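Local structure of mRNA interferase (Mycobacterium tuberculosis, 6L2A) at residues V49-P54 and E85-I90; S57-V62 and D79-A84. The protein probably acts as the toxic component of a type II toxin-antitoxin system, an endonuclease that cuts RNA. The protein carries 6 engineered substitutions. One frame throughout, in Å; residues are numbered along the deposited sequence.

From the N terminus, the chain passes through strands 10-14 and 28-32 and helix 36-45 before entering strand 49-56, where contact 1 begins. The loop 57-62 leaves that strand and opens contact 2, which is closed 17 residues further on when 79-84 returns past it; strand 66-69 and helix 71-74 lie in the excursion. Contact 1 closes next, as 85-90 pairs with 49-54, and so encloses contact 2 entirely. Contact 1 thus joins strand 49-56 to 88-91, while contact 2 lays the loop leaving 49-56 against 80-83. Strand 49-56 is a partner of both 80-83 and 88-91, and the P54 carbonyl probably accepts a hydrogen bond from Q83 N.

Contact 1: V49-P54 and E85-I90; sequences VITVVP and EQIRSI
I50 and V52 pair with I90 and R88 as antiparallel strands in the β-sheet of the PemK/MazF toxin fold, which belongs to the SH3-like clan. Four backbone hydrogen bonds join them, two in each hydrogen-bonded pair; I90 N to I50 O is 2.7 Å long, and V52 N meets R88 O in a nearly straight bond (171° at the hydrogen). T51 faces S89 in the intervening non-hydrogen-bonded pair, and CA-H groups add to the backbone contacts, such as T51 CA at 3.3 Å from R88 O.

The hydroxyls of T51 and S89 lie at the dimer interface, with T51 OG1 and S89 OG 3.0 Å apart. T51 OG1 hydrogen-bonds to H117 NE2 of the second subunit, and S89 OG to I87 O and E85 O of that subunit.

Apolar contacts occupy both faces. With its hydroxyl beside the backbone N (chi1 -61°), T51 turns CG2 onto the extended I87 chain, 3.6 Å from I87 CG1, while L114 of helix 104-117 also packs on I87. On the other face V52 CG1 reaches I90 CD1 at 4.0 Å, the two side chains lying roughly perpendicular. Beyond the paired residues the P54 ring lies across Q86: P54 CG is 3.8 Å from Q86 CB, and P54 CD comes to 3.1 Å from the Q86 carbonyl oxygen.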
loop_
_atom_site.group_PDB
_atom_site.type_symbol
_atom_site.label_atom_id
_atom_site.label_comp_id
_atom_site.label_asym_id
_atom_site.label_seq_id
_atom_site.Cartn_x
_atom_site.Cartn_y
_atom_site.Cartn_z
ATOM N N VAL A 49 -8.538 -8.568 3.765
ATOM C CA VAL A 49 -7.251 -8.043 3.318
ATOM C C VAL A 49 -6.514 -7.414 4.490
ATOM O O VAL A 49 -7.093 -6.670 5.289
ATOM C CB VAL A 49 -7.434 -7.022 2.178
ATOM C CG1 VAL A 49 -7.652 -7.730 0.855
ATOM C CG2 VAL A 49 -8.586 -6.080 2.484
ATOM N N ILE A 50 -5.225 -7.725 4.588
ATOM C CA ILE A 50 -4.278 -7.049 5.465
ATOM C C ILE A 50 -3.278 -6.335 4.569
ATOM O O ILE A 50 -2.984 -6.792 3.462
ATOM C CB ILE A 50 -3.561 -8.040 6.412
ATOM C CG1 ILE A 50 -4.583 -8.944 7.101
ATOM C CG2 ILE A 50 -2.721 -7.308 7.449
ATOM C CD1 ILE A 50 -5.517 -8.205 8.032
ATOM N N THR A 51 -2.765 -5.201 5.035
ATOM C CA THR A 51 -1.758 -4.457 4.294
ATOM C C THR A 51 -0.422 -4.595 5.009
ATOM O O THR A 51 -0.342 -4.391 6.223
ATOM C CB THR A 51 -2.156 -2.988 4.151
ATOM O OG1 THR A 51 -3.395 -2.905 3.435
ATOM C CG2 THR A 51 -1.094 -2.233 3.384
ATOM N N VAL A 52 0.617 -4.966 4.257
ATOM C CA VAL A 52 1.921 -5.268 4.828
ATOM C C VAL A 52 3.007 -4.512 4.077
ATOM O O VAL A 52 2.845 -4.117 2.921
ATOM C CB VAL A 52 2.230 -6.782 4.815
ATOM C CG1 VAL A 52 1.189 -7.548 5.622
ATOM C CG2 VAL A 52 2.302 -7.298 3.382
ATOM N N VAL A 53 4.131 -4.327 4.760
ATOM C CA VAL A 53 5.331 -3.722 4.189
ATOM C C VAL A 53 6.445 -4.764 4.202
ATOM O O VAL A 53 6.886 -5.181 5.283
ATOM C CB VAL A 53 5.728 -2.454 4.959
ATOM C CG1 VAL A 53 7.128 -2.023 4.592
ATOM C CG2 VAL A 53 4.734 -1.337 4.670
ATOM N N PRO A 54 6.918 -5.217 3.043
ATOM C CA PRO A 54 7.941 -6.267 3.021
ATOM C C PRO A 54 9.254 -5.799 3.623
ATOM O O PRO A 54 9.586 -4.611 3.622
ATOM C CB PRO A 54 8.101 -6.583 1.528
ATOM C CG PRO A 54 6.843 -6.092 0.896
ATOM C CD PRO A 54 6.431 -4.894 1.694
ATOM N N GLU A 85 7.959 1.375 -0.059
ATOM C CA GLU A 85 7.644 1.461 -1.479
ATOM C C GLU A 85 7.176 0.130 -2.056
ATOM O O GLU A 85 6.700 0.102 -3.194
ATOM C CB GLU A 85 8.857 1.979 -2.264
ATOM C CG GLU A 85 9.918 0.932 -2.618
ATOM C CD GLU A 85 10.844 0.576 -1.462
ATOM O OE1 GLU A 85 10.574 0.980 -0.312
ATOM O OE2 GLU A 85 11.858 -0.109 -1.712
ATOM N N GLN A 86 7.293 -0.963 -1.299
ATOM C CA GLN A 86 6.846 -2.279 -1.736
ATOM C C GLN A 86 5.559 -2.707 -1.041
ATOM O O GLN A 86 5.260 -3.903 -0.985
ATOM C CB GLN A 86 7.946 -3.315 -1.500
ATOM C CG GLN A 86 9.281 -2.956 -2.131
ATOM C CD GLN A 86 9.621 -3.842 -3.310
ATOM O OE1 GLN A 86 8.985 -3.766 -4.363
ATOM N NE2 GLN A 86 10.627 -4.693 -3.141
ATOM N N ILE A 87 4.794 -1.745 -0.516
ATOM C CA ILE A 87 3.593 -2.048 0.255
ATOM C C ILE A 87 2.606 -2.854 -0.583
ATOM O O ILE A 87 2.412 -2.593 -1.778
ATOM C CB ILE A 87 2.979 -0.730 0.761
ATOM C CG1 ILE A 87 1.685 -0.967 1.538
ATOM C CG2 ILE A 87 2.744 0.236 -0.396
ATOM C CD1 ILE A 87 1.116 0.307 2.133
ATOM N N ARG A 88 1.997 -3.867 0.039
ATOM C CA ARG A 88 1.022 -4.720 -0.627
ATOM C C ARG A 88 -0.118 -5.041 0.325
ATOM O O ARG A 88 0.041 -5.031 1.548
ATOM C CB ARG A 88 1.610 -6.056 -1.108
ATOM C CG ARG A 88 3.087 -6.071 -1.425
ATOM C CD ARG A 88 3.343 -5.794 -2.893
ATOM N NE ARG A 88 4.651 -6.291 -3.304
ATOM C CZ ARG A 88 4.888 -7.552 -3.654
ATOM N NH1 ARG A 88 6.108 -7.925 -4.015
ATOM N NH2 ARG A 88 3.903 -8.441 -3.642
ATOM N N SER A 89 -1.269 -5.357 -0.259
ATOM C CA SER A 89 -2.398 -5.916 0.469
ATOM C C SER A 89 -2.515 -7.393 0.131
ATOM O O SER A 89 -2.455 -7.773 -1.043
ATOM C CB SER A 89 -3.699 -5.184 0.134
ATOM O OG SER A 89 -3.661 -3.853 0.619
ATOM N N ILE A 90 -2.667 -8.223 1.161
ATOM C CA ILE A 90 -2.724 -9.666 0.998
ATOM C C ILE A 90 -3.947 -10.193 1.730
ATOM O O ILE A 90 -4.496 -9.544 2.622
ATOM C CB ILE A 90 -1.449 -10.362 1.523
ATOM C CG1 ILE A 90 -1.240 -10.028 3.001
ATOM C CG2 ILE A 90 -0.237 -9.943 0.706
ATOM C CD1 ILE A 90 -0.107 -10.807 3.652
#

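Contact 2: S57-V62 and D79-A84; sequences SNIAKV and DCKAQA
K81, its chain extended beyond CG, runs from its strand past N58 to K61 in the 57-62 loop, which curls round the ammonium end. K81 CE passes 3.2 Å from N58 O, and K81 NZ meets K61 O almost head-on (166° at the oxygen); the modelled K81 NZ to K61 O separation of 2.5 Å is very short, so its exact length is doubtful. Q66 OE1 is a further partner of K81 NZ. A water accepts from K81 NZ at 3.1 Å and from K61 N, and donates weakly to N58 O, so the water ties the ammonium group to two backbone groups of the loop. V62 CG2 lies alongside K81 CD, 4.2 Å away, the two side chains running in opposite senses.

I59 lies over the start of the strand. Its CG1 branch sits between the backbone N and the carbonyl carbon (chi1 55°), which sends I59 CD1 to D79 CB at 3.8 Å, while I59 CG2 rests 3.7 Å from C80 C. The D79 carboxylate is engaged by A71 N through OD1. C80 projects away from the loop, yet C80 SG still brushes S57 CA at 3.8 Å. A second water bridges the backbones here, donating to the carbonyl oxygens of S57 and D79.

Strand 80-83 pairs with both 49-56 and 66-69, and the loop forms part of a crossover connection between these two parallel strands over the one between them, in the antiparallel sheet of the PemK/MazF fold.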
loop_
_atom_site.group_PDB
_atom_site.type_symbol
_atom_site.label_atom_id
_atom_site.label_comp_id
_atom_site.label_asym_id
_atom_site.label_seq_id
_atom_site.Cartn_x
_atom_site.Cartn_y
_atom_site.Cartn_z
ATOM N N SER A 57 16.855 -8.114 4.085
ATOM C CA SER A 57 18.090 -8.131 4.857
ATOM C C SER A 57 19.224 -7.360 4.195
ATOM O O SER A 57 20.307 -7.259 4.780
ATOM C CB SER A 57 18.534 -9.576 5.111
ATOM O OG SER A 57 18.614 -10.307 3.900
ATOM N N ASN A 58 19.015 -6.820 2.997
ATOM C CA ASN A 58 20.022 -5.998 2.336
ATOM C C ASN A 58 19.842 -4.557 2.795
ATOM O O ASN A 58 18.886 -3.886 2.391
ATOM C CB ASN A 58 19.911 -6.105 0.818
ATOM C CG ASN A 58 21.017 -5.350 0.102
ATOM O OD1 ASN A 58 22.156 -5.308 0.570
ATOM N ND2 ASN A 58 20.684 -4.737 -1.028
ATOM N N ILE A 59 20.758 -4.079 3.636
ATOM C CA ILE A 59 20.645 -2.744 4.213
ATOM C C ILE A 59 21.776 -1.856 3.712
ATOM O O ILE A 59 22.196 -0.922 4.406
ATOM C CB ILE A 59 20.643 -2.803 5.751
ATOM C CG1 ILE A 59 21.878 -3.549 6.260
ATOM C CG2 ILE A 59 19.373 -3.469 6.260
ATOM C CD1 ILE A 59 22.026 -3.525 7.767
ATOM N N ALA A 60 22.269 -2.135 2.501
ATOM C CA ALA A 60 23.368 -1.350 1.946
ATOM C C ALA A 60 23.001 0.127 1.860
ATOM O O ALA A 60 23.771 0.997 2.283
ATOM C CB ALA A 60 23.756 -1.891 0.569
ATOM N N LYS A 61 21.826 0.427 1.312
ATOM C CA LYS A 61 21.313 1.790 1.243
ATOM C C LYS A 61 19.909 1.795 1.826
ATOM O O LYS A 61 19.041 1.051 1.359
ATOM C CB LYS A 61 21.297 2.308 -0.198
ATOM C CG LYS A 61 22.660 2.351 -0.871
ATOM C CD LYS A 61 22.521 2.649 -2.356
ATOM C CE LYS A 61 23.867 2.619 -3.061
ATOM N NZ LYS A 61 23.736 2.953 -4.507
ATOM N N VAL A 62 19.691 2.616 2.847
ATOM C CA VAL A 62 18.385 2.753 3.483
ATOM C C VAL A 62 17.829 4.108 3.066
ATOM O O VAL A 62 18.258 5.153 3.567
ATOM C CB VAL A 62 18.466 2.622 5.007
ATOM C CG1 VAL A 62 17.103 2.888 5.632
ATOM C CG2 VAL A 62 18.973 1.237 5.393
ATOM N N ASP A 79 19.889 -7.329 11.059
ATOM C CA ASP A 79 19.283 -6.034 10.785
ATOM C C ASP A 79 18.644 -6.066 9.405
ATOM O O ASP A 79 19.204 -6.614 8.451
ATOM C CB ASP A 79 20.318 -4.912 10.864
ATOM C CG ASP A 79 20.769 -4.633 12.283
ATOM O OD1 ASP A 79 20.134 -5.159 13.220
ATOM O OD2 ASP A 79 21.754 -3.886 12.463
ATOM N N CYS A 80 17.450 -5.497 9.309
ATOM C CA CYS A 80 16.688 -5.516 8.075
ATOM C C CYS A 80 16.098 -4.134 7.858
ATOM O O CYS A 80 16.172 -3.262 8.727
ATOM C CB CYS A 80 15.590 -6.580 8.120
ATOM S SG CYS A 80 16.160 -8.295 8.104
ATOM N N LYS A 81 15.507 -3.927 6.689
ATOM C CA LYS A 81 14.814 -2.678 6.426
ATOM C C LYS A 81 13.426 -2.971 5.881
ATOM O O LYS A 81 13.249 -3.844 5.027
ATOM C CB LYS A 81 15.599 -1.774 5.457
ATOM C CG LYS A 81 15.844 -2.342 4.076
ATOM C CD LYS A 81 16.508 -1.300 3.187
ATOM C CE LYS A 81 16.584 -1.765 1.744
ATOM N NZ LYS A 81 17.397 -0.838 0.909
ATOM N N ALA A 82 12.438 -2.260 6.418
ATOM C CA ALA A 82 11.093 -2.290 5.869
ATOM C C ALA A 82 11.049 -1.395 4.639
ATOM O O ALA A 82 11.555 -0.271 4.667
ATOM C CB ALA A 82 10.075 -1.822 6.909
ATOM N N GLN A 83 10.457 -1.897 3.563
ATOM C CA GLN A 83 10.421 -1.200 2.280
ATOM C C GLN A 83 8.995 -0.711 2.043
ATOM O O GLN A 83 8.165 -1.430 1.485
ATOM C CB GLN A 83 10.885 -2.118 1.156
ATOM C CG GLN A 83 12.252 -2.738 1.374
ATOM C CD GLN A 83 12.657 -3.644 0.228
ATOM O OE1 GLN A 83 12.488 -4.861 0.294
ATOM N NE2 GLN A 83 13.189 -3.052 -0.834
ATOM N N ALA A 84 8.715 0.525 2.467
ATOM C CA ALA A 84 7.374 1.074 2.306
ATOM C C ALA A 84 6.985 1.237 0.844
ATOM O O ALA A 84 5.788 1.236 0.533
ATOM C CB ALA A 84 7.255 2.418 3.026
HETATM O O HOH W 1 21.626 -7.247 7.297
HETATM O O HOH W 2 20.236 -1.816 0.361
#